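Local coordinates for protein glycerol kinase, putative (Plasmodium falciparum, PDB 2W40) that probably phosphorylates glycerol with ATP to give sn-glycerol 3-phosphate, the single step of the glycerol kinase route of glycerol degradation, at residues N196-D201 with T291-K296; A187-L192 with D248-C253; N135-A140 with A306-I311; I276-K281 with S401-E406. One frame throughout, in Å; residues are numbered along the deposited sequence.

Contact 1: N196-D201 with T291-K296; sequences NTLQWD and TTICYK. With EDO (1,2-ethanediol), chain B.
L198 meets I293 and K296, one with each of its two methyl branches. The apolar part is the tighter one. CD2 of L198 lies 3.5 Å from CD1 of I293, closer than methyl groups usually pack. The two side chains pass each other at a slant. I293 points from strand 290-295, an outermost strand, within this chain, of the seven-stranded sheet, and V184 and T185 of helix 184-187 also touch it.

The second branch crosses a lysine, again at a slant. CD1 of L198 is 3.8 Å from CD of K296. The K296 chain is stretched out, with CG anti to the backbone N (chi1 179°), and this carries its ammonium past the leucine.

The polar part lies at the end of that chain. NZ of K296 donates to both hydroxyl oxygens of a 1,2-ethanediol, 3.0 Å to O1 and 3.1 Å to O2. The diol probably comes from the crystallisation liquor, and D299 also bonds to it.

The loop thus meets segment 291-296 through carbon alone. One methylene of K296, CD, rests against a leucine branch, while its ammonium turns to polar partners. The attraction between the two segments is therefore mainly van der Waals and hydrophobic.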
loop_
_atom_site.group_PDB
_atom_site.type_symbol
_atom_site.label_atom_id
_atom_site.label_comp_id
_atom_site.label_asym_id
_atom_site.label_seq_id
_atom_site.Cartn_x
_atom_site.Cartn_y
_atom_site.Cartn_z
ATOM N N ASN C 196 -13.899 34.812 -20.690
ATOM C CA ASN C 196 -13.688 36.212 -21.094
ATOM C C ASN C 196 -14.927 37.084 -20.860
ATOM O O ASN C 196 -14.816 38.192 -20.350
ATOM C CB ASN C 196 -13.222 36.309 -22.534
ATOM C CG ASN C 196 -11.840 35.863 -22.699
ATOM O OD1 ASN C 196 -10.908 36.573 -22.265
ATOM N ND2 ASN C 196 -11.648 34.669 -23.240
ATOM N N THR C 197 -16.120 36.593 -21.189
ATOM C CA THR C 197 -17.313 37.417 -21.083
ATOM C C THR C 197 -18.059 37.291 -19.720
ATOM O O THR C 197 -18.972 38.097 -19.420
ATOM C CB THR C 197 -18.302 37.123 -22.163
ATOM O OG1 THR C 197 -18.880 35.828 -21.891
ATOM C CG2 THR C 197 -17.690 37.145 -23.544
ATOM N N LEU C 198 -17.729 36.232 -18.945
ATOM C CA LEU C 198 -18.312 36.021 -17.668
ATOM C C LEU C 198 -19.787 35.700 -17.727
ATOM O O LEU C 198 -20.548 35.948 -16.769
ATOM C CB LEU C 198 -18.056 37.154 -16.698
ATOM C CG LEU C 198 -16.576 37.571 -16.527
ATOM C CD1 LEU C 198 -16.419 38.709 -15.492
ATOM C CD2 LEU C 198 -15.613 36.483 -16.293
ATOM N N GLN C 199 -20.204 35.141 -18.872
ATOM C CA GLN C 199 -21.580 34.666 -19.020
ATOM C C GLN C 199 -21.699 33.187 -19.295
ATOM O O GLN C 199 -20.801 32.593 -19.818
ATOM C CB GLN C 199 -22.155 35.361 -20.244
ATOM C CG GLN C 199 -22.076 36.923 -20.263
ATOM C CD GLN C 199 -22.941 37.577 -19.249
ATOM O OE1 GLN C 199 -23.926 36.982 -18.760
ATOM N NE2 GLN C 199 -22.592 38.813 -18.874
ATOM N N TRP C 200 -22.784 32.576 -18.900
ATOM C CA TRP C 200 -23.080 31.187 -19.294
ATOM C C TRP C 200 -23.032 31.119 -20.808
ATOM O O TRP C 200 -23.581 32.018 -21.493
ATOM C CB TRP C 200 -24.434 30.764 -18.797
ATOM C CG TRP C 200 -24.636 30.796 -17.305
ATOM C CD1 TRP C 200 -25.551 31.516 -16.649
ATOM C CD2 TRP C 200 -23.865 30.116 -16.316
ATOM N NE1 TRP C 200 -25.477 31.313 -15.287
ATOM C CE2 TRP C 200 -24.465 30.427 -15.046
ATOM C CE3 TRP C 200 -22.793 29.197 -16.354
ATOM C CZ2 TRP C 200 -23.977 29.914 -13.835
ATOM C CZ3 TRP C 200 -22.301 28.692 -15.151
ATOM C CH2 TRP C 200 -22.938 29.025 -13.888
ATOM N N ASP C 201 -22.375 30.091 -21.312
ATOM C CA ASP C 201 -22.145 29.938 -22.766
ATOM C C ASP C 201 -23.130 28.925 -23.368
ATOM O O ASP C 201 -23.174 27.732 -22.965
ATOM C CB ASP C 201 -20.745 29.478 -23.002
ATOM C CG ASP C 201 -20.399 29.488 -24.489
ATOM O OD1 ASP C 201 -20.385 30.574 -25.109
ATOM O OD2 ASP C 201 -20.263 28.353 -25.003
ATOM N N THR C 291 -6.862 28.128 -16.444
ATOM C CA THR C 291 -7.165 29.582 -16.395
ATOM C C THR C 291 -8.465 29.797 -15.644
ATOM O O THR C 291 -9.467 29.179 -16.037
ATOM C CB THR C 291 -7.340 30.141 -17.819
ATOM O OG1 THR C 291 -6.214 29.797 -18.545
ATOM C CG2 THR C 291 -7.574 31.649 -17.837
ATOM N N THR C 292 -8.455 30.550 -14.562
ATOM C CA THR C 292 -9.644 30.760 -13.764
ATOM C C THR C 292 -9.772 32.257 -13.366
ATOM O O THR C 292 -8.909 33.076 -13.686
ATOM C CB THR C 292 -9.621 29.809 -12.531
ATOM O OG1 THR C 292 -10.900 29.797 -11.931
ATOM C CG2 THR C 292 -8.507 30.304 -11.493
ATOM N N ILE C 293 -10.899 32.588 -12.819
ATOM C CA ILE C 293 -11.146 33.927 -12.321
ATOM C C ILE C 293 -10.549 33.977 -10.887
ATOM O O ILE C 293 -10.834 33.041 -10.080
ATOM C CB ILE C 293 -12.623 34.289 -12.196
ATOM C CG1 ILE C 293 -13.370 34.251 -13.529
ATOM C CG2 ILE C 293 -12.746 35.638 -11.473
ATOM C CD1 ILE C 293 -12.923 35.219 -14.486
ATOM N N CYS C 294 -9.668 34.932 -10.573
ATOM C CA CYS C 294 -9.224 35.109 -9.210
ATOM C C CYS C 294 -10.293 35.786 -8.329
ATOM O O CYS C 294 -10.695 35.246 -7.264
ATOM C CB CYS C 294 -7.921 35.877 -9.177
ATOM S SG CYS C 294 -6.926 35.587 -7.684
ATOM N N TYR C 295 -10.803 36.939 -8.767
ATOM C CA TYR C 295 -11.902 37.626 -8.073
ATOM C C TYR C 295 -12.389 38.747 -8.987
ATOM O O TYR C 295 -11.665 39.198 -9.873
ATOM C CB TYR C 295 -11.431 38.131 -6.682
ATOM C CG TYR C 295 -10.109 38.905 -6.710
ATOM C CD1 TYR C 295 -10.063 40.233 -7.147
ATOM C CD2 TYR C 295 -8.915 38.283 -6.438
ATOM C CE1 TYR C 295 -8.844 40.867 -7.258
ATOM C CE2 TYR C 295 -7.710 38.969 -6.526
ATOM C CZ TYR C 295 -7.692 40.256 -6.920
ATOM O OH TYR C 295 -6.441 40.965 -7.036
ATOM N N LYS C 296 -13.584 39.240 -8.705
ATOM C CA LYS C 296 -14.180 40.438 -9.287
ATOM C C LYS C 296 -15.060 40.928 -8.186
ATOM O O LYS C 296 -16.127 40.465 -8.013
ATOM C CB LYS C 296 -15.012 40.128 -10.557
ATOM C CG LYS C 296 -15.686 41.337 -11.207
ATOM C CD LYS C 296 -16.511 40.974 -12.386
ATOM C CE LYS C 296 -17.467 42.052 -12.682
ATOM N NZ LYS C 296 -18.220 41.917 -13.957
HETATM C C1 EDO B . -20.340 39.384 -12.291
HETATM O O1 EDO B . -19.577 39.301 -13.538
HETATM C C2 EDO B . -21.533 40.318 -12.456
HETATM O O2 EDO B . -20.962 41.627 -12.510
#

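Contact 2: A187-L192 with D248-C253; sequences ASRTLL and DQQSAC
The amide of Q250 reaches from helix 248-255 to S188 and R189. The approach is loose: NE2 of Q250 stays 4.3 Å from OG of S188 and 4.3 Å from CD of R189. It comes to the guanidinium of R189 obliquely.

Conformation explains much of this. The chain of R189 is bent at each of its first three torsions (chi1 -50°, chi2 -54°, chi3 -66°). It folds round instead of running straight at the helix. Its guanidinium is held by salt bridges from NE to E86 and from NH1 to E308. The amide of Q250 has its own partners: NE2 bonds to O of I293, and OE1 takes a bond from R85. S188 OG bonds to T185 and to T292. The polar ends are thus gripped from outside the two segments, which probably fixes how the three side chains stand.

T190 holds the loop itself. Its OG1 donates to O of A187 at 2.7 Å and accepts from N of L192 at 3.0 Å.

A187 to T190 form a type I beta turn, and the T190-L192 bond makes an ST turn. The R189 side chain reaches from the beta turn to a buried polar site. A bound glycerol is hydrogen-bonded by D248 and Q249 and lies about 4 Å from the R189 side chain, consistent with the substrate pocket of a glycerol kinase.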
loop_
_atom_site.group_PDB
_atom_site.type_symbol
_atom_site.label_atom_id
_atom_site.label_comp_id
_atom_site.label_asym_id
_atom_site.label_seq_id
_atom_site.Cartn_x
_atom_site.Cartn_y
_atom_site.Cartn_z
ATOM N N ALA C 187 -18.687 30.035 -10.925
ATOM C CA ALA C 187 -19.176 29.815 -12.296
ATOM C C ALA C 187 -18.028 29.370 -13.210
ATOM O O ALA C 187 -18.249 28.610 -14.177
ATOM C CB ALA C 187 -19.907 31.013 -12.888
ATOM N N SER C 188 -16.807 29.840 -12.951
ATOM C CA SER C 188 -15.640 29.538 -13.801
ATOM C C SER C 188 -15.146 28.056 -13.658
ATOM O O SER C 188 -14.272 27.623 -14.407
ATOM C CB SER C 188 -14.518 30.513 -13.492
ATOM O OG SER C 188 -13.788 30.137 -12.339
ATOM N N ARG C 189 -15.771 27.346 -12.662
ATOM C CA ARG C 189 -15.389 25.998 -12.295
ATOM C C ARG C 189 -16.343 24.940 -12.860
ATOM O O ARG C 189 -16.322 23.754 -12.506
ATOM C CB ARG C 189 -15.294 25.848 -10.805
ATOM C CG ARG C 189 -14.456 26.922 -10.164
ATOM C CD ARG C 189 -13.068 27.059 -10.741
ATOM N NE ARG C 189 -12.236 25.869 -10.469
ATOM C CZ ARG C 189 -10.912 25.797 -10.485
ATOM N NH1 ARG C 189 -10.155 26.827 -10.891
ATOM N NH2 ARG C 189 -10.303 24.690 -10.090
ATOM N N THR C 190 -17.233 25.424 -13.699
ATOM C CA THR C 190 -18.353 24.572 -14.178
ATOM C C THR C 190 -18.131 23.950 -15.589
ATOM O O THR C 190 -18.822 22.929 -15.916
ATOM C CB THR C 190 -19.677 25.419 -14.227
ATOM O OG1 THR C 190 -19.536 26.439 -15.216
ATOM C CG2 THR C 190 -20.179 25.929 -12.855
ATOM N N LEU C 191 -17.255 24.573 -16.398
ATOM C CA LEU C 191 -17.018 24.222 -17.809
ATOM C C LEU C 191 -18.163 24.775 -18.701
ATOM O O LEU C 191 -18.282 24.405 -19.858
ATOM C CB LEU C 191 -16.783 22.742 -18.026
ATOM C CG LEU C 191 -15.402 22.281 -18.441
ATOM C CD1 LEU C 191 -15.166 20.725 -18.325
ATOM C CD2 LEU C 191 -15.177 22.766 -19.775
ATOM N N LEU C 192 -19.052 25.619 -18.083
ATOM C CA LEU C 192 -20.206 26.223 -18.757
ATOM C C LEU C 192 -20.106 27.741 -18.986
ATOM O O LEU C 192 -20.977 28.294 -19.682
ATOM C CB LEU C 192 -21.518 25.926 -18.064
ATOM C CG LEU C 192 -21.763 24.479 -17.768
ATOM C CD1 LEU C 192 -23.027 24.434 -16.897
ATOM C CD2 LEU C 192 -21.866 23.672 -19.073
ATOM N N ASP C 248 -13.612 28.539 -2.599
ATOM C CA ASP C 248 -12.675 28.425 -1.504
ATOM C C ASP C 248 -11.262 28.787 -1.836
ATOM O O ASP C 248 -10.634 29.594 -1.060
ATOM C CB ASP C 248 -12.823 27.152 -0.662
ATOM C CG ASP C 248 -12.566 25.819 -1.428
ATOM O OD1 ASP C 248 -12.195 25.848 -2.605
ATOM O OD2 ASP C 248 -12.773 24.738 -0.799
ATOM N N GLN C 249 -10.752 28.286 -2.960
ATOM C CA GLN C 249 -9.290 28.496 -3.226
ATOM C C GLN C 249 -9.055 30.000 -3.605
ATOM O O GLN C 249 -7.992 30.576 -3.314
ATOM C CB GLN C 249 -8.780 27.544 -4.236
ATOM C CG GLN C 249 -8.861 26.071 -3.782
ATOM C CD GLN C 249 -8.355 25.870 -2.343
ATOM O OE1 GLN C 249 -7.243 26.398 -2.043
ATOM N NE2 GLN C 249 -9.157 25.258 -1.440
ATOM N N GLN C 250 -9.993 30.614 -4.350
ATOM C CA GLN C 250 -9.968 32.054 -4.604
ATOM C C GLN C 250 -10.151 32.847 -3.309
ATOM O O GLN C 250 -9.473 33.889 -3.085
ATOM C CB GLN C 250 -11.044 32.389 -5.658
ATOM C CG GLN C 250 -10.648 32.000 -7.043
ATOM C CD GLN C 250 -11.201 30.684 -7.538
ATOM O OE1 GLN C 250 -11.483 29.791 -6.711
ATOM N NE2 GLN C 250 -11.252 30.493 -8.929
ATOM N N SER C 251 -10.967 32.345 -2.406
ATOM C CA SER C 251 -11.132 32.968 -1.050
ATOM C C SER C 251 -9.776 33.071 -0.356
ATOM O O SER C 251 -9.439 34.100 0.230
ATOM C CB SER C 251 -12.180 32.277 -0.193
ATOM O OG SER C 251 -12.626 33.104 0.836
ATOM N N ALA C 252 -8.983 32.021 -0.429
ATOM C CA ALA C 252 -7.677 31.984 0.166
ATOM C C ALA C 252 -6.709 32.995 -0.463
ATOM O O ALA C 252 -5.782 33.535 0.227
ATOM C CB ALA C 252 -7.129 30.553 0.030
ATOM N N CYS C 253 -6.836 33.292 -1.753
ATOM C CA CYS C 253 -6.137 34.411 -2.442
ATOM C C CYS C 253 -6.457 35.760 -1.822
ATOM O O CYS C 253 -5.556 36.554 -1.574
ATOM C CB CYS C 253 -6.466 34.495 -3.914
ATOM S SG CYS C 253 -5.963 33.036 -4.867
#

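Contact 3: N135-A140 with A306-I311; sequences NTYFSA and ALEGSI
Y137 points its ring from the loop 135-140 at strand 304-311, with the hydroxyl leading. The ring is sent across by chi1 of 174°, which sets CG anti to the backbone N. S310 meets the CE2 side of its far end obliquely. OG of S310 is 3.6 Å from CE2 of Y137 and 3.4 Å from OH of Y137. The carboxylate of E308 comes to the same hydroxyl, with OE2 of E308 at 3.5 Å from OH of Y137. The plane of this carboxylate is turned 69° from the ring.

E308 and S310 are themselves joined along the strand. OG of S310 donates to OE2 of E308 at 2.7 Å. It arrives on the anti side, 29° out of the carboxylate plane. The other oxygen, OE1, forms salt bridges to R85 and R189. These bonds would hold the carboxylate in place. The hydroxyl of Y137 is hydrogen-bonded to a bound glycerol.

The base of the tyrosine is fixed by N135. Its OD1 accepts from N of Y137 and from N of F138, both at 2.9 Å, in an Asx turn and Asx motif. CE2 of Y137 lies at the edge of the F138 ring, in its plane.

The loop runs between helices 123-130 and 140-149. Strand 304-311 lies between strands 290-295 and 272-279, and F273 of the latter touches both Y137 and E308.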
loop_
_atom_site.group_PDB
_atom_site.type_symbol
_atom_site.label_atom_id
_atom_site.label_comp_id
_atom_site.label_asym_id
_atom_site.label_seq_id
_atom_site.Cartn_x
_atom_site.Cartn_y
_atom_site.Cartn_z
ATOM N N ASN C 135 -12.310 17.581 -18.504
ATOM C CA ASN C 135 -11.733 16.805 -17.442
ATOM C C ASN C 135 -12.825 16.201 -16.564
ATOM O O ASN C 135 -13.989 16.489 -16.771
ATOM C CB ASN C 135 -10.713 17.664 -16.667
ATOM C CG ASN C 135 -11.348 18.884 -16.039
ATOM O OD1 ASN C 135 -12.481 18.765 -15.433
ATOM N ND2 ASN C 135 -10.629 20.038 -16.087
ATOM N N THR C 136 -12.422 15.388 -15.607
ATOM C CA THR C 136 -13.363 14.742 -14.700
ATOM C C THR C 136 -13.719 15.594 -13.498
ATOM O O THR C 136 -14.538 15.158 -12.640
ATOM C CB THR C 136 -12.867 13.383 -14.174
ATOM O OG1 THR C 136 -11.685 13.650 -13.447
ATOM C CG2 THR C 136 -12.522 12.408 -15.340
ATOM N N TYR C 137 -13.086 16.765 -13.437
ATOM C CA TYR C 137 -12.927 17.611 -12.209
ATOM C C TYR C 137 -14.063 18.684 -12.151
ATOM O O TYR C 137 -14.724 18.853 -11.089
ATOM C CB TYR C 137 -11.543 18.256 -12.330
ATOM C CG TYR C 137 -11.154 19.281 -11.287
ATOM C CD1 TYR C 137 -11.614 19.204 -9.954
ATOM C CD2 TYR C 137 -10.241 20.216 -11.606
ATOM C CE1 TYR C 137 -11.156 20.188 -8.989
ATOM C CE2 TYR C 137 -9.846 21.176 -10.695
ATOM C CZ TYR C 137 -10.259 21.125 -9.382
ATOM O OH TYR C 137 -9.794 22.104 -8.505
ATOM N N PHE C 138 -14.235 19.439 -13.260
ATOM C CA PHE C 138 -15.282 20.476 -13.387
ATOM C C PHE C 138 -16.690 19.947 -13.353
ATOM O O PHE C 138 -16.872 18.779 -13.430
ATOM C CB PHE C 138 -14.976 21.382 -14.527
ATOM C CG PHE C 138 -13.908 22.429 -14.233
ATOM C CD1 PHE C 138 -12.957 22.262 -13.233
ATOM C CD2 PHE C 138 -13.944 23.637 -14.919
ATOM C CE1 PHE C 138 -12.011 23.285 -12.967
ATOM C CE2 PHE C 138 -12.996 24.649 -14.680
ATOM C CZ PHE C 138 -12.003 24.423 -13.733
ATOM N N SER C 139 -17.681 20.814 -13.173
ATOM C CA SER C 139 -19.053 20.335 -12.909
ATOM C C SER C 139 -19.690 19.669 -14.146
ATOM O O SER C 139 -20.537 18.761 -13.976
ATOM C CB SER C 139 -19.965 21.489 -12.493
ATOM O OG SER C 139 -19.443 22.160 -11.382
ATOM N N ALA C 140 -19.324 20.173 -15.333
ATOM C CA ALA C 140 -20.152 19.918 -16.558
ATOM C C ALA C 140 -20.345 18.409 -16.829
ATOM O O ALA C 140 -21.466 17.981 -17.120
ATOM C CB ALA C 140 -19.541 20.539 -17.789
ATOM N N ALA C 306 -6.273 34.267 -12.929
ATOM C CA ALA C 306 -5.296 33.422 -12.257
ATOM C C ALA C 306 -4.994 32.209 -13.143
ATOM O O ALA C 306 -5.766 31.841 -14.051
ATOM C CB ALA C 306 -5.706 32.982 -10.892
ATOM N N LEU C 307 -3.861 31.613 -12.877
ATOM C CA LEU C 307 -3.445 30.249 -13.348
ATOM C C LEU C 307 -3.475 29.394 -12.134
ATOM O O LEU C 307 -3.061 29.824 -11.063
ATOM C CB LEU C 307 -2.089 30.250 -14.036
ATOM C CG LEU C 307 -2.069 30.597 -15.464
ATOM C CD1 LEU C 307 -0.582 30.634 -16.037
ATOM C CD2 LEU C 307 -2.912 29.692 -16.382
ATOM N N GLU C 308 -4.003 28.202 -12.256
ATOM C CA GLU C 308 -4.158 27.323 -11.096
ATOM C C GLU C 308 -3.662 25.913 -11.398
ATOM O O GLU C 308 -3.944 25.318 -12.456
ATOM C CB GLU C 308 -5.635 27.155 -10.670
ATOM C CG GLU C 308 -5.881 26.079 -9.563
ATOM C CD GLU C 308 -7.300 25.994 -9.002
ATOM O OE1 GLU C 308 -8.007 27.044 -8.982
ATOM O OE2 GLU C 308 -7.667 24.887 -8.579
ATOM N N GLY C 309 -2.948 25.388 -10.413
ATOM C CA GLY C 309 -2.494 24.013 -10.328
ATOM C C GLY C 309 -3.192 23.324 -9.217
ATOM O O GLY C 309 -3.116 23.735 -8.077
ATOM N N SER C 310 -3.947 22.277 -9.580
ATOM C CA SER C 310 -4.808 21.545 -8.645
ATOM C C SER C 310 -4.282 20.137 -8.401
ATOM O O SER C 310 -3.919 19.471 -9.329
ATOM C CB SER C 310 -6.240 21.449 -9.230
ATOM O OG SER C 310 -6.726 22.669 -9.844
ATOM N N ILE C 311 -4.257 19.715 -7.134
ATOM C CA ILE C 311 -3.818 18.382 -6.697
ATOM C C ILE C 311 -4.969 17.771 -5.876
ATOM O O ILE C 311 -5.414 18.373 -4.848
ATOM C CB ILE C 311 -2.554 18.411 -5.803
ATOM C CG1 ILE C 311 -1.360 18.949 -6.624
ATOM C CG2 ILE C 311 -2.270 17.072 -5.168
ATOM C CD1 ILE C 311 -0.115 19.188 -5.814
#

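Contact 4: I276-K281 with S401-E406; sequences INTGEK and SDMGIE
Two bends in M403, chi2 -56° and chi3 -80°, bring its thioether end against both I276 and T278. I276 answers with CG1 anti to its own N (chi1 -173°), which extends CD1 toward the methionine. The two side chains meet tip to tip. CD1 of I276 is 3.9 Å from CG of M403 and 4.0 Å from CE of M403.

T278 approaches differently, crossing M403 at about a right angle. Its methyl does the touching: CG2 of T278 lies 4.0 Å from SD of M403. Its hydroxyl serves the turn instead. OG1 of T278 donates to O of K281 at 2.8 Å, nearly along the C=O axis. T278 to K281 form a type II' beta turn. N277 adds an Asx turn, its OD1 accepting from N of G279 at 2.8 Å in the carbonyl plane.

M403 stands at the end of helix 377-403. G404 then leaves the helix with positive phi in a Schellman motif, its N bonding to O of S401 at 3.2 Å. D402 is tied to S285 and T286.

L399 of the same helix and L307 of strand 304-311 also touch I276. The contact between the segments is carbon and sulfur throughout. Polar groups are used to shape the turn and the helix end, while the attraction between these two segments is probably mainly dispersion and the hydrophobic effect.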
loop_
_atom_site.group_PDB
_atom_site.type_symbol
_atom_site.label_atom_id
_atom_site.label_comp_id
_atom_site.label_asym_id
_atom_site.label_seq_id
_atom_site.Cartn_x
_atom_site.Cartn_y
_atom_site.Cartn_z
ATOM N N ILE C 276 -1.789 31.581 -9.060
ATOM C CA ILE C 276 -1.017 32.818 -9.297
ATOM C C ILE C 276 -1.892 33.869 -9.930
ATOM O O ILE C 276 -2.548 33.588 -10.926
ATOM C CB ILE C 276 0.268 32.534 -10.164
ATOM C CG1 ILE C 276 1.147 33.819 -10.247
ATOM C CG2 ILE C 276 -0.048 31.893 -11.533
ATOM C CD1 ILE C 276 2.656 33.577 -10.661
ATOM N N ASN C 277 -1.826 35.114 -9.431
ATOM C CA ASN C 277 -2.564 36.207 -9.969
ATOM C C ASN C 277 -1.914 36.709 -11.265
ATOM O O ASN C 277 -0.750 37.017 -11.290
ATOM C CB ASN C 277 -2.650 37.276 -8.875
ATOM C CG ASN C 277 -3.581 38.454 -9.174
ATOM O OD1 ASN C 277 -3.622 38.976 -10.277
ATOM N ND2 ASN C 277 -4.225 38.956 -8.105
ATOM N N THR C 278 -2.679 36.726 -12.352
ATOM C CA THR C 278 -2.176 37.144 -13.669
ATOM C C THR C 278 -2.693 38.545 -14.012
ATOM O O THR C 278 -2.617 38.992 -15.167
ATOM C CB THR C 278 -2.496 36.102 -14.795
ATOM O OG1 THR C 278 -3.908 36.055 -14.971
ATOM C CG2 THR C 278 -1.934 34.668 -14.532
ATOM N N GLY C 279 -3.190 39.255 -12.995
ATOM C CA GLY C 279 -3.740 40.613 -13.212
ATOM C C GLY C 279 -4.977 40.565 -14.112
ATOM O O GLY C 279 -5.733 39.591 -14.103
ATOM N N GLU C 280 -5.170 41.599 -14.928
ATOM C CA GLU C 280 -6.348 41.639 -15.839
ATOM C C GLU C 280 -6.222 40.752 -17.117
ATOM O O GLU C 280 -7.188 40.628 -17.882
ATOM C CB GLU C 280 -6.642 43.103 -16.218
ATOM C CG GLU C 280 -7.196 43.903 -15.026
ATOM C CD GLU C 280 -7.430 45.401 -15.380
ATOM O OE1 GLU C 280 -7.045 45.848 -16.525
ATOM O OE2 GLU C 280 -8.006 46.076 -14.496
ATOM N N LYS C 281 -5.026 40.171 -17.331
ATOM C CA LYS C 281 -4.691 39.408 -18.533
ATOM C C LYS C 281 -5.113 37.973 -18.299
ATOM O O LYS C 281 -4.792 37.374 -17.260
ATOM C CB LYS C 281 -3.172 39.441 -18.780
ATOM C CG LYS C 281 -2.689 38.625 -20.039
ATOM C CD LYS C 281 -1.135 38.655 -20.293
ATOM C CE LYS C 281 -0.707 37.604 -21.345
ATOM N NZ LYS C 281 -1.886 36.642 -21.832
ATOM N N SER C 401 7.130 28.138 -16.491
ATOM C CA SER C 401 7.072 28.142 -17.951
ATOM C C SER C 401 6.007 29.041 -18.512
ATOM O O SER C 401 6.260 29.897 -19.396
ATOM C CB SER C 401 6.861 26.723 -18.469
ATOM O OG SER C 401 6.798 26.686 -19.893
ATOM N N ASP C 402 4.786 28.849 -18.048
ATOM C CA ASP C 402 3.679 29.683 -18.484
ATOM C C ASP C 402 3.880 31.182 -18.196
ATOM O O ASP C 402 3.427 32.029 -19.010
ATOM C CB ASP C 402 2.400 29.253 -17.813
ATOM C CG ASP C 402 1.776 28.004 -18.417
ATOM O OD1 ASP C 402 1.985 27.749 -19.651
ATOM O OD2 ASP C 402 1.017 27.378 -17.656
ATOM N N MET C 403 4.559 31.513 -17.074
ATOM C CA MET C 403 4.737 32.911 -16.668
ATOM C C MET C 403 5.988 33.532 -17.274
ATOM O O MET C 403 6.177 34.751 -17.139
ATOM C CB MET C 403 4.678 33.133 -15.181
ATOM C CG MET C 403 3.324 32.833 -14.470
ATOM S SD MET C 403 1.882 33.723 -15.106
ATOM C CE MET C 403 2.171 35.311 -14.258
ATOM N N GLY C 404 6.797 32.742 -17.974
ATOM C CA GLY C 404 8.052 33.280 -18.549
ATOM C C GLY C 404 9.054 33.805 -17.495
ATOM O O GLY C 404 9.858 34.736 -17.810
ATOM N N ILE C 405 9.071 33.186 -16.317
ATOM C CA ILE C 405 10.019 33.470 -15.216
ATOM C C ILE C 405 10.941 32.247 -14.926
ATOM O O ILE C 405 10.687 31.110 -15.342
ATOM C CB ILE C 405 9.299 33.939 -13.954
ATOM C CG1 ILE C 405 8.232 32.905 -13.520
ATOM C CG2 ILE C 405 8.646 35.306 -14.179
ATOM C CD1 ILE C 405 7.646 33.023 -12.070
ATOM N N GLU C 406 12.060 32.488 -14.242
ATOM C CA GLU C 406 12.969 31.414 -13.843
ATOM C C GLU C 406 12.609 30.897 -12.463
ATOM O O GLU C 406 12.783 29.704 -12.179
ATOM C CB GLU C 406 14.406 31.955 -13.838
ATOM C CG GLU C 406 15.362 31.034 -14.540
ATOM C CD GLU C 406 15.629 31.439 -15.984
ATOM O OE1 GLU C 406 14.825 31.054 -16.892
ATOM O OE2 GLU C 406 16.694 32.096 -16.219
#

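How the contacts relate
Contacts 1, 3 and 4 share the seven-stranded sheet. Strand 304-311 of contact 3 lies between strand 290-295 of contact 1 and strand 272-279 of contact 4, with backbone bonds T292 O to A306 N and L307 O to I276 N, both 3.0 Å. Contacts 2 and 3 have centres 9 Å apart and meet in the R189-E308 salt bridge, NH1 to OE1 2.9 Å. Contact 2 joins contact 1 through Q250 NE2 and I293 O, 2.8 Å apart. The bound glycerol lies by contacts 2 and 3, about 3 Å from the side chain of Y137. T278 of contact 4 is about 11 Å from a glycerol.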